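Local coordinates for protein ethylbenzene dehydrogenase alpha-subunit (Aromatoleum aromaticum, PDB 2IVF) that serves as the molybdenum-bearing subunit of an enzyme of the molybdopterin oxidoreductase family and binds a pair of molybdopterin-type dinucleotide cofactors and an iron/sulfur cluster, at residues K571-F574 with G575-L578; V554-D557 with Q558-N562; T758-K761 with F762-G766. All blocks are in the same frame, centred on the assembly; numbering follows the deposited sequence.

Contact 1 of 3, residues K571-F574 with G575-L578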
ATOM      1  N   LYS A 571      36.657  16.878  -5.935  1.00 30.25           N
ATOM      2  CA  LYS A 571      37.652  17.501  -6.785  1.00 30.73           C
ATOM      3  C   LYS A 571      37.540  17.007  -8.221  1.00 30.55           C
ATOM      4  O   LYS A 571      38.172  17.559  -9.132  1.00 30.87           O
ATOM      5  CB  LYS A 571      39.052  17.245  -6.216  1.00 31.78           C
ATOM      6  CG  LYS A 571      39.504  15.757  -6.173  1.00 32.37           C
ATOM      7  CD  LYS A 571      40.784  15.647  -5.309  1.00 32.51           C
ATOM      8  CE  LYS A 571      41.820  14.674  -5.864  1.00 33.82           C
ATOM      9  NZ  LYS A 571      43.150  14.968  -5.257  1.00 33.51           N
ATOM     10  N   LYS A 572      36.719  15.979  -8.433  1.00 30.09           N
ATOM     11  CA  LYS A 572      36.545  15.405  -9.753  1.00 29.33           C
ATOM     12  C   LYS A 572      35.283  14.578  -9.888  1.00 28.77           C
ATOM     13  O   LYS A 572      34.547  14.342  -8.920  1.00 29.20           O
ATOM     14  CB  LYS A 572      37.772  14.576 -10.133  1.00 29.10           C
ATOM     15  CG  LYS A 572      38.060  13.433  -9.191  1.00 29.32           C
ATOM     16  CD  LYS A 572      39.480  13.002  -9.353  1.00 29.74           C
ATOM     17  CE  LYS A 572      39.880  11.832  -8.484  1.00 29.20           C
ATOM     18  NZ  LYS A 572      41.268  11.381  -8.884  1.00 28.19           N
ATOM     19  N   SER A 573      35.005  14.189 -11.128  1.00 27.95           N
ATOM     20  CA  SER A 573      33.793  13.462 -11.478  1.00 27.12           C
ATOM     21  C   SER A 573      33.868  12.023 -11.035  1.00 26.18           C
ATOM     22  O   SER A 573      34.951  11.477 -10.826  1.00 26.51           O
ATOM     23  CB  SER A 573      33.574  13.431 -12.993  1.00 26.31           C
ATOM     24  OG  SER A 573      34.722  12.860 -13.663  1.00 28.45           O
ATOM     25  N   PHE A 574      32.689  11.431 -10.959  1.00 24.81           N
ATOM     26  CA  PHE A 574      32.486  10.013 -10.755  1.00 24.28           C
ATOM     27  C   PHE A 574      33.456   9.183 -11.580  1.00 23.65           C
ATOM     28  O   PHE A 574      34.132   8.335 -11.042  1.00 22.27           O
ATOM     29  CB  PHE A 574      31.074   9.614 -11.149  1.00 24.42           C
ATOM     30  CG  PHE A 574      30.828   8.142 -11.038  1.00 24.64           C
ATOM     31  CD1 PHE A 574      30.482   7.576  -9.819  1.00 24.33           C
ATOM     32  CD2 PHE A 574      30.975   7.316 -12.146  1.00 25.09           C
ATOM     33  CE1 PHE A 574      30.299   6.227  -9.710  1.00 24.30           C
ATOM     34  CE2 PHE A 574      30.764   5.935 -12.045  1.00 23.49           C
ATOM     35  CZ  PHE A 574      30.439   5.400 -10.817  1.00 23.99           C
ATOM     36  N   GLY A 575      33.525   9.428 -12.881  1.00 23.99           N
ATOM     37  CA  GLY A 575      34.383   8.620 -13.756  1.00 23.91           C
ATOM     38  C   GLY A 575      35.872   8.777 -13.540  1.00 23.93           C
ATOM     39  O   GLY A 575      36.661   7.840 -13.769  1.00 22.74           O
ATOM     40  N   ALA A 576      36.258   9.979 -13.127  1.00 24.69           N
ATOM     41  CA  ALA A 576      37.619  10.273 -12.717  1.00 24.37           C
ATOM     42  C   ALA A 576      37.993   9.517 -11.442  1.00 24.65           C
ATOM     43  O   ALA A 576      39.078   8.943 -11.347  1.00 24.72           O
ATOM     44  CB  ALA A 576      37.794  11.764 -12.531  1.00 25.02           C
ATOM     45  N   TYR A 577      37.101   9.520 -10.460  1.00 25.20           N
ATOM     46  CA  TYR A 577      37.261   8.675  -9.293  1.00 25.26           C
ATOM     47  C   TYR A 577      37.299   7.185  -9.670  1.00 25.82           C
ATOM     48  O   TYR A 577      38.126   6.439  -9.155  1.00 25.15           O
ATOM     49  CB  TYR A 577      36.134   8.927  -8.296  1.00 25.76           C
ATOM     50  CG  TYR A 577      36.336  10.137  -7.390  1.00 25.38           C
ATOM     51  CD1 TYR A 577      37.199  10.076  -6.297  1.00 27.09           C
ATOM     52  CD2 TYR A 577      35.629  11.314  -7.598  1.00 24.89           C
ATOM     53  CE1 TYR A 577      37.354  11.180  -5.422  1.00 28.00           C
ATOM     54  CE2 TYR A 577      35.780  12.426  -6.746  1.00 26.46           C
ATOM     55  CZ  TYR A 577      36.644  12.365  -5.656  1.00 27.81           C
ATOM     56  OH  TYR A 577      36.804  13.485  -4.824  1.00 27.65           O
ATOM     57  N   LEU A 578      36.425   6.760 -10.586  1.00 25.57           N
ATOM     58  CA  LEU A 578      36.455   5.370 -11.085  1.00 25.86           C
ATOM     59  C   LEU A 578      37.808   4.979 -11.671  1.00 26.36           C
ATOM     60  O   LEU A 578      38.363   3.926 -11.338  1.00 25.01           O
ATOM     61  CB  LEU A 578      35.364   5.165 -12.141  1.00 26.21           C
ATOM     62  CG  LEU A 578      35.232   3.789 -12.799  1.00 26.01           C
ATOM     63  CD1 LEU A 578      34.987   2.692 -11.806  1.00 25.59           C
ATOM     64  CD2 LEU A 578      34.105   3.859 -13.796  1.00 25.25           C
TER
HETATM   65  O   HOH W   1      41.611  10.485 -11.840  1.00 43.16           O

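Contact 2 of 3, residues V554-D557 with Q558-N562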
ATOM      1  N   VAL A 554      25.174   1.696 -20.894  1.00 22.09           N
ATOM      2  CA  VAL A 554      23.864   2.295 -21.036  1.00 21.54           C
ATOM      3  C   VAL A 554      23.916   3.817 -21.095  1.00 22.19           C
ATOM      4  O   VAL A 554      22.892   4.506 -20.923  1.00 21.54           O
ATOM      5  CB  VAL A 554      22.890   1.807 -19.942  1.00 21.85           C
ATOM      6  CG1 VAL A 554      21.476   2.229 -20.303  1.00 20.11           C
ATOM      7  CG2 VAL A 554      22.961   0.252 -19.749  1.00 21.98           C
ATOM      8  N   GLY A 555      25.126   4.330 -21.307  1.00 21.52           N
ATOM      9  CA  GLY A 555      25.359   5.742 -21.563  1.00 22.13           C
ATOM     10  C   GLY A 555      25.246   6.656 -20.356  1.00 21.95           C
ATOM     11  O   GLY A 555      25.200   7.876 -20.517  1.00 21.66           O
ATOM     12  N   TYR A 556      25.274   6.085 -19.155  1.00 21.47           N
ATOM     13  CA  TYR A 556      25.151   6.872 -17.960  1.00 22.35           C
ATOM     14  C   TYR A 556      26.408   7.638 -17.637  1.00 22.13           C
ATOM     15  O   TYR A 556      26.361   8.521 -16.798  1.00 22.76           O
ATOM     16  CB  TYR A 556      24.720   6.030 -16.750  1.00 21.40           C
ATOM     17  CG  TYR A 556      23.232   5.745 -16.672  1.00 19.98           C
ATOM     18  CD1 TYR A 556      22.670   4.666 -17.322  1.00 21.02           C
ATOM     19  CD2 TYR A 556      22.395   6.560 -15.928  1.00 18.71           C
ATOM     20  CE1 TYR A 556      21.279   4.393 -17.207  1.00 21.36           C
ATOM     21  CE2 TYR A 556      21.060   6.299 -15.814  1.00 21.64           C
ATOM     22  CZ  TYR A 556      20.503   5.229 -16.458  1.00 21.09           C
ATOM     23  OH  TYR A 556      19.145   5.014 -16.347  1.00 23.31           O
ATOM     24  N   ASP A 557      27.518   7.382 -18.331  1.00 23.83           N
ATOM     25  CA  ASP A 557      28.696   8.205 -18.111  1.00 23.71           C
ATOM     26  C   ASP A 557      28.421   9.668 -18.478  1.00 25.08           C
ATOM     27  O   ASP A 557      29.063  10.586 -17.958  1.00 24.31           O
ATOM     28  CB  ASP A 557      29.901   7.715 -18.940  1.00 23.78           C
ATOM     29  CG  ASP A 557      29.649   7.764 -20.440  1.00 22.49           C
ATOM     30  OD1 ASP A 557      28.631   7.232 -20.901  1.00 22.12           O
ATOM     31  OD2 ASP A 557      30.474   8.279 -21.173  1.00 24.53           O
ATOM     32  N   GLN A 558      27.489   9.877 -19.409  1.00 25.65           N
ATOM     33  CA  GLN A 558      27.171  11.234 -19.872  1.00 27.41           C
ATOM     34  C   GLN A 558      26.378  11.993 -18.822  1.00 26.23           C
ATOM     35  O   GLN A 558      26.343  13.202 -18.883  1.00 26.48           O
ATOM     36  CB  GLN A 558      26.347  11.209 -21.159  1.00 27.73           C
ATOM     37  CG  GLN A 558      26.985  10.511 -22.310  1.00 32.49           C
ATOM     38  CD  GLN A 558      25.966  10.072 -23.363  1.00 33.14           C
ATOM     39  OE1 GLN A 558      25.080   9.240 -23.107  1.00 40.44           O
ATOM     40  NE2 GLN A 558      26.115  10.609 -24.570  1.00 40.69           N
ATOM     41  N   LEU A 559      25.714  11.288 -17.903  1.00 24.82           N
ATOM     42  CA  LEU A 559      25.003  11.922 -16.808  1.00 25.37           C
ATOM     43  C   LEU A 559      25.890  12.031 -15.562  1.00 25.37           C
ATOM     44  O   LEU A 559      26.037  13.099 -14.973  1.00 25.64           O
ATOM     45  CB  LEU A 559      23.772  11.113 -16.430  1.00 24.33           C
ATOM     46  CG  LEU A 559      22.582  11.063 -17.402  1.00 25.89           C
ATOM     47  CD1 LEU A 559      23.002  10.863 -18.838  1.00 28.08           C
ATOM     48  CD2 LEU A 559      21.594  10.031 -16.998  1.00 23.84           C
ATOM     49  N   TRP A 560      26.482  10.899 -15.191  1.00 24.67           N
ATOM     50  CA  TRP A 560      27.224  10.785 -13.949  1.00 24.20           C
ATOM     51  C   TRP A 560      28.568  11.512 -13.897  1.00 24.17           C
ATOM     52  O   TRP A 560      29.120  11.695 -12.816  1.00 23.85           O
ATOM     53  CB  TRP A 560      27.395   9.311 -13.608  1.00 23.37           C
ATOM     54  CG  TRP A 560      26.154   8.603 -13.478  1.00 21.11           C
ATOM     55  CD1 TRP A 560      24.896   9.148 -13.316  1.00 21.02           C
ATOM     56  CD2 TRP A 560      25.983   7.185 -13.395  1.00 21.31           C
ATOM     57  NE1 TRP A 560      23.983   8.162 -13.158  1.00 22.43           N
ATOM     58  CE2 TRP A 560      24.615   6.945 -13.184  1.00 19.89           C
ATOM     59  CE3 TRP A 560      26.852   6.100 -13.465  1.00 21.54           C
ATOM     60  CZ2 TRP A 560      24.096   5.671 -13.120  1.00 21.51           C
ATOM     61  CZ3 TRP A 560      26.346   4.836 -13.391  1.00 20.44           C
ATOM     62  CH2 TRP A 560      24.969   4.622 -13.205  1.00 21.92           C
ATOM     63  N   ASN A 561      29.098  11.924 -15.051  1.00 23.87           N
ATOM     64  CA  ASN A 561      30.306  12.737 -15.106  1.00 24.59           C
ATOM     65  C   ASN A 561      29.983  14.219 -15.246  1.00 24.47           C
ATOM     66  O   ASN A 561      30.857  15.009 -15.559  1.00 24.88           O
ATOM     67  CB  ASN A 561      31.210  12.285 -16.270  1.00 24.46           C
ATOM     68  CG  ASN A 561      31.779  10.898 -16.055  1.00 25.63           C
ATOM     69  OD1 ASN A 561      31.896  10.436 -14.916  1.00 26.18           O
ATOM     70  ND2 ASN A 561      32.136  10.227 -17.140  1.00 25.91           N
ATOM     71  N   ASN A 562      28.708  14.585 -15.086  1.00 24.80           N
ATOM     72  CA  ASN A 562      28.310  15.981 -15.128  1.00 25.22           C
ATOM     73  C   ASN A 562      28.654  16.628 -13.798  1.00 24.96           C
ATOM     74  O   ASN A 562      27.996  16.373 -12.797  1.00 22.95           O
ATOM     75  CB  ASN A 562      26.807  16.116 -15.403  1.00 25.45           C
ATOM     76  CG  ASN A 562      26.386  17.565 -15.682  1.00 26.80           C
ATOM     77  OD1 ASN A 562      27.124  18.512 -15.406  1.00 29.69           O
ATOM     78  ND2 ASN A 562      25.221  17.732 -16.293  1.00 27.02           N
TER
HETATM   79  O   HOH W   2      31.903  11.295 -20.204  1.00 43.00           O

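Contact 3 of 3, residues T758-K761 with F762-G766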
ATOM      1  N   THR A 758       9.705 -30.304   9.211  1.00 24.40           N
ATOM      2  CA  THR A 758       9.594 -30.784   7.867  1.00 23.40           C
ATOM      3  C   THR A 758       8.596 -29.997   7.061  1.00 23.47           C
ATOM      4  O   THR A 758       7.759 -29.254   7.596  1.00 22.05           O
ATOM      5  CB  THR A 758       9.106 -32.228   7.901  1.00 23.53           C
ATOM      6  OG1 THR A 758       7.848 -32.258   8.587  1.00 20.95           O
ATOM      7  CG2 THR A 758      10.099 -33.132   8.639  1.00 21.17           C
ATOM      8  N   TYR A 759       8.648 -30.209   5.760  1.00 23.76           N
ATOM      9  CA  TYR A 759       7.675 -29.633   4.838  1.00 24.99           C
ATOM     10  C   TYR A 759       6.225 -29.996   5.195  1.00 25.66           C
ATOM     11  O   TYR A 759       5.319 -29.168   5.078  1.00 24.55           O
ATOM     12  CB  TYR A 759       7.983 -30.108   3.415  1.00 25.89           C
ATOM     13  CG  TYR A 759       7.029 -29.571   2.397  1.00 25.93           C
ATOM     14  CD1 TYR A 759       6.951 -28.204   2.155  1.00 28.56           C
ATOM     15  CD2 TYR A 759       6.212 -30.415   1.659  1.00 28.28           C
ATOM     16  CE1 TYR A 759       6.084 -27.689   1.194  1.00 29.47           C
ATOM     17  CE2 TYR A 759       5.341 -29.905   0.682  1.00 27.54           C
ATOM     18  CZ  TYR A 759       5.282 -28.545   0.460  1.00 29.05           C
ATOM     19  OH  TYR A 759       4.416 -28.024  -0.473  1.00 30.45           O
ATOM     20  N   GLU A 760       6.018 -31.242   5.613  1.00 26.39           N
ATOM     21  CA  GLU A 760       4.715 -31.668   6.102  1.00 27.22           C
ATOM     22  C   GLU A 760       4.231 -30.747   7.241  1.00 27.00           C
ATOM     23  O   GLU A 760       3.066 -30.296   7.252  1.00 27.48           O
ATOM     24  CB  GLU A 760       4.802 -33.108   6.556  1.00 27.02           C
ATOM     25  CG  GLU A 760       3.502 -33.671   7.108  1.00 31.35           C
ATOM     26  CD  GLU A 760       2.543 -34.140   6.023  1.00 39.79           C
ATOM     27  OE1 GLU A 760       2.765 -33.815   4.822  1.00 43.14           O
ATOM     28  OE2 GLU A 760       1.572 -34.861   6.395  1.00 47.42           O
ATOM     29  N   LYS A 761       5.111 -30.422   8.184  1.00 26.30           N
ATOM     30  CA  LYS A 761       4.688 -29.572   9.312  1.00 26.31           C
ATOM     31  C   LYS A 761       4.423 -28.160   8.790  1.00 25.69           C
ATOM     32  O   LYS A 761       3.431 -27.515   9.143  1.00 25.09           O
ATOM     33  CB  LYS A 761       5.743 -29.515  10.413  1.00 26.63           C
ATOM     34  CG  LYS A 761       5.945 -30.793  11.214  1.00 29.27           C
ATOM     35  CD  LYS A 761       6.710 -30.464  12.510  1.00 28.99           C
ATOM     36  CE  LYS A 761       7.278 -31.721  13.186  1.00 31.73           C
ATOM     37  NZ  LYS A 761       8.067 -31.362  14.428  1.00 32.62           N
ATOM     38  N   PHE A 762       5.322 -27.677   7.942  1.00 24.87           N
ATOM     39  CA  PHE A 762       5.186 -26.344   7.351  1.00 24.85           C
ATOM     40  C   PHE A 762       3.876 -26.164   6.575  1.00 25.43           C
ATOM     41  O   PHE A 762       3.209 -25.135   6.732  1.00 23.44           O
ATOM     42  CB  PHE A 762       6.371 -26.074   6.422  1.00 24.89           C
ATOM     43  CG  PHE A 762       6.503 -24.634   5.985  1.00 24.21           C
ATOM     44  CD1 PHE A 762       6.413 -23.602   6.900  1.00 25.80           C
ATOM     45  CD2 PHE A 762       6.790 -24.327   4.682  1.00 24.58           C
ATOM     46  CE1 PHE A 762       6.577 -22.288   6.498  1.00 24.66           C
ATOM     47  CE2 PHE A 762       6.946 -23.042   4.284  1.00 24.97           C
ATOM     48  CZ  PHE A 762       6.827 -22.024   5.186  1.00 25.79           C
ATOM     49  N   LYS A 763       3.532 -27.143   5.737  1.00 24.88           N
ATOM     50  CA  LYS A 763       2.293 -27.086   4.947  1.00 27.14           C
ATOM     51  C   LYS A 763       1.067 -27.045   5.842  1.00 26.30           C
ATOM     52  O   LYS A 763       0.090 -26.377   5.530  1.00 27.88           O
ATOM     53  CB  LYS A 763       2.109 -28.339   4.098  1.00 27.47           C
ATOM     54  CG  LYS A 763       2.537 -28.300   2.654  1.00 31.86           C
ATOM     55  CD  LYS A 763       2.087 -29.624   1.955  1.00 32.14           C
ATOM     56  CE  LYS A 763       2.335 -30.856   2.818  1.00 34.66           C
ATOM     57  NZ  LYS A 763       2.069 -32.237   2.182  1.00 38.94           N
ATOM     58  N   LYS A 764       1.107 -27.788   6.933  1.00 26.58           N
ATOM     59  CA  LYS A 764      -0.038 -27.877   7.827  1.00 26.50           C
ATOM     60  C   LYS A 764      -0.231 -26.600   8.658  1.00 25.68           C
ATOM     61  O   LYS A 764      -1.345 -26.078   8.746  1.00 24.23           O
ATOM     62  CB  LYS A 764       0.075 -29.116   8.717  1.00 27.35           C
ATOM     63  CG  LYS A 764      -0.055 -30.418   7.941  1.00 29.20           C
ATOM     64  CD  LYS A 764       0.004 -31.623   8.860  1.00 29.96           C
ATOM     65  CE  LYS A 764      -0.547 -32.886   8.207  1.00 32.89           C
ATOM     66  NZ  LYS A 764      -0.225 -34.077   9.057  1.00 35.54           N
ATOM     67  N   GLU A 765       0.855 -26.098   9.264  1.00 24.81           N
ATOM     68  CA  GLU A 765       0.809 -24.940  10.146  1.00 24.78           C
ATOM     69  C   GLU A 765       0.737 -23.653   9.355  1.00 23.79           C
ATOM     70  O   GLU A 765       0.155 -22.675   9.769  1.00 23.04           O
ATOM     71  CB  GLU A 765       2.070 -24.925  10.996  1.00 24.65           C
ATOM     72  CG  GLU A 765       2.214 -26.183  11.763  1.00 26.42           C
ATOM     73  CD  GLU A 765       3.145 -26.070  12.931  1.00 26.96           C
ATOM     74  OE1 GLU A 765       4.108 -25.288  12.852  1.00 29.64           O
ATOM     75  OE2 GLU A 765       2.858 -26.793  13.916  1.00 32.78           O
ATOM     76  N   GLY A 766       1.373 -23.625   8.203  1.00 23.08           N
ATOM     77  CA  GLY A 766       1.308 -22.434   7.368  1.00 23.15           C
ATOM     78  C   GLY A 766       2.323 -21.353   7.640  1.00 22.21           C
ATOM     79  O   GLY A 766       2.560 -20.482   6.790  1.00 22.91           O
TER

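Contact 1 of 3, residues K571-F574 with G575-L578
Y577 N donates to S573 O over 2.9 Å. The next bond along the helix, L578 N to F574 O, is 2.8 Å. These bonds open helix 574-583, with S573 as its N-cap. With chi1 at 56°, OG of S573 sits between its own N and carbonyl carbon and faces back over the first turn. There it takes a weak capping bond from A576 N at 3.3 Å. G575 N, another amide of this turn, bonds outside it to N561 OD1.

K572 turns back along the helix start and covers one face of the Y577 ring. Its CG lies 3.8 Å from the ring centroid, a CH-pi contact offset toward the rim. The extended chain carries NZ onward to a salt bridge with E580, and a water links NZ to A576 O. NZ of K572 is 5.3 Å from the centroid of the Y577 ring, so any cation-pi attraction is at most weak. W820 meets the same ring edge-to-face. K571 crosses Y577 at about a right angle, and its NZ pairs with E823. K572 O is buried with no polar partner; across the contact it lies closest to Y577 CE2, at 3.1 Å.

Contact 2 of 3, residues V554-D557 with Q558-N562
Y556 lies against W560 one helical turn on. CB of Y556 stands almost exactly over the centre of the six-membered ring of W560, 3.5 Å from its centroid and 6° off the normal. This is a CH-pi contact. The two rings are oblique, with planes 36° apart. CD2 of Y556 makes the closest ring contact, 3.4 Å from CZ2 of W560. Chi1 of Y556 (-81°) places CG beside the backbone N and swings the ring to the side where W560 and L559 lie. CD2 of L559 is 3.7 Å from CD2 of Y556.

The backbone here forms the short helix 557-560. Y556 O accepts two amides, W560 N at 2.9 Å and L559 N at 3.0 Å. The same oxygen lies over a face of the indole. G555 has a positive phi, which favours glycine, and its O accepts a hydrogen bond from Q558 N. N561 N bonds to D557 O at 3.2 Å as the helix ends.

The polar ends point to other parts of the fold. Y556 OH bonds to R615 O, and W560 NE1 to I937 O. L550 of helix 546-553 packs against both aromatic side chains, while M620 touches Y556 and L559. N561 projects CB toward D557. Its OD1 is taken up by the start of the next helix, at G575, and its ND2 bonds to Y551 OH. ND2 also donates to a water at 3.3 Å, which in turn donates weakly to D557 OD2.

Contact 3 of 3, residues T758-K761 with F762-G766
K763 lays its aliphatic chain across the ring of Y759, four residues earlier. CG of K763 sits over one face of the ring in a CH-pi contact, 3.9 Å from the centroid and offset toward the rim. CD follows, 3.5 Å from CE2 of Y759. Although CB of Y759 points away from K763, the trans first torsion (chi1 180°) brings the ring back to it. The tyrosine OH bonds to E737, and L740 and V744 of helix 736-749 pack on its side chain. F762 is buried too, against F753 and M661.

These residues belong to helix 759-765. T758 is its N-cap, with OG1 taking a weak bond from K761 N. The regular i to i+4 bonds follow: F762 N to T758 O at 2.9 Å and E765 N to K761 O at 2.9 Å.

The exposed side is looser and charged. E760 bends at chi2 (82°) and spreads its carboxylate between two lysines in a salt-bridge network. OE1 is met by K763 NZ at 3.2 Å, nearly along the C-O axis. OE2 takes a weaker bond from K764 NZ, 3.3 Å away. K761 NZ makes a long, weak ion pair with D756. At the far end, E765 OE1 bonds to Y757 OH.

All three contacts are local, each within one continuous run of residues. Contact 2 comes first along the chain. It closes the turn after helix 546-553 and forms the short helix 557-560. Contact 1 follows a few residues later and starts helix 574-583. The two are in series, neither nested nor crossed, yet they touch where N561 OD1 meets G575 N, probably as a hydrogen bond, and where F574 CB packs on W560 O. Both belong to the molybdopterin oxidoreductase part of the chain. Contact 3 comes much later, on helix 759-765, beside helix 736-749. It lies across the chain's centre from the other two, its nearest atoms about 37 Å from those of contact 2.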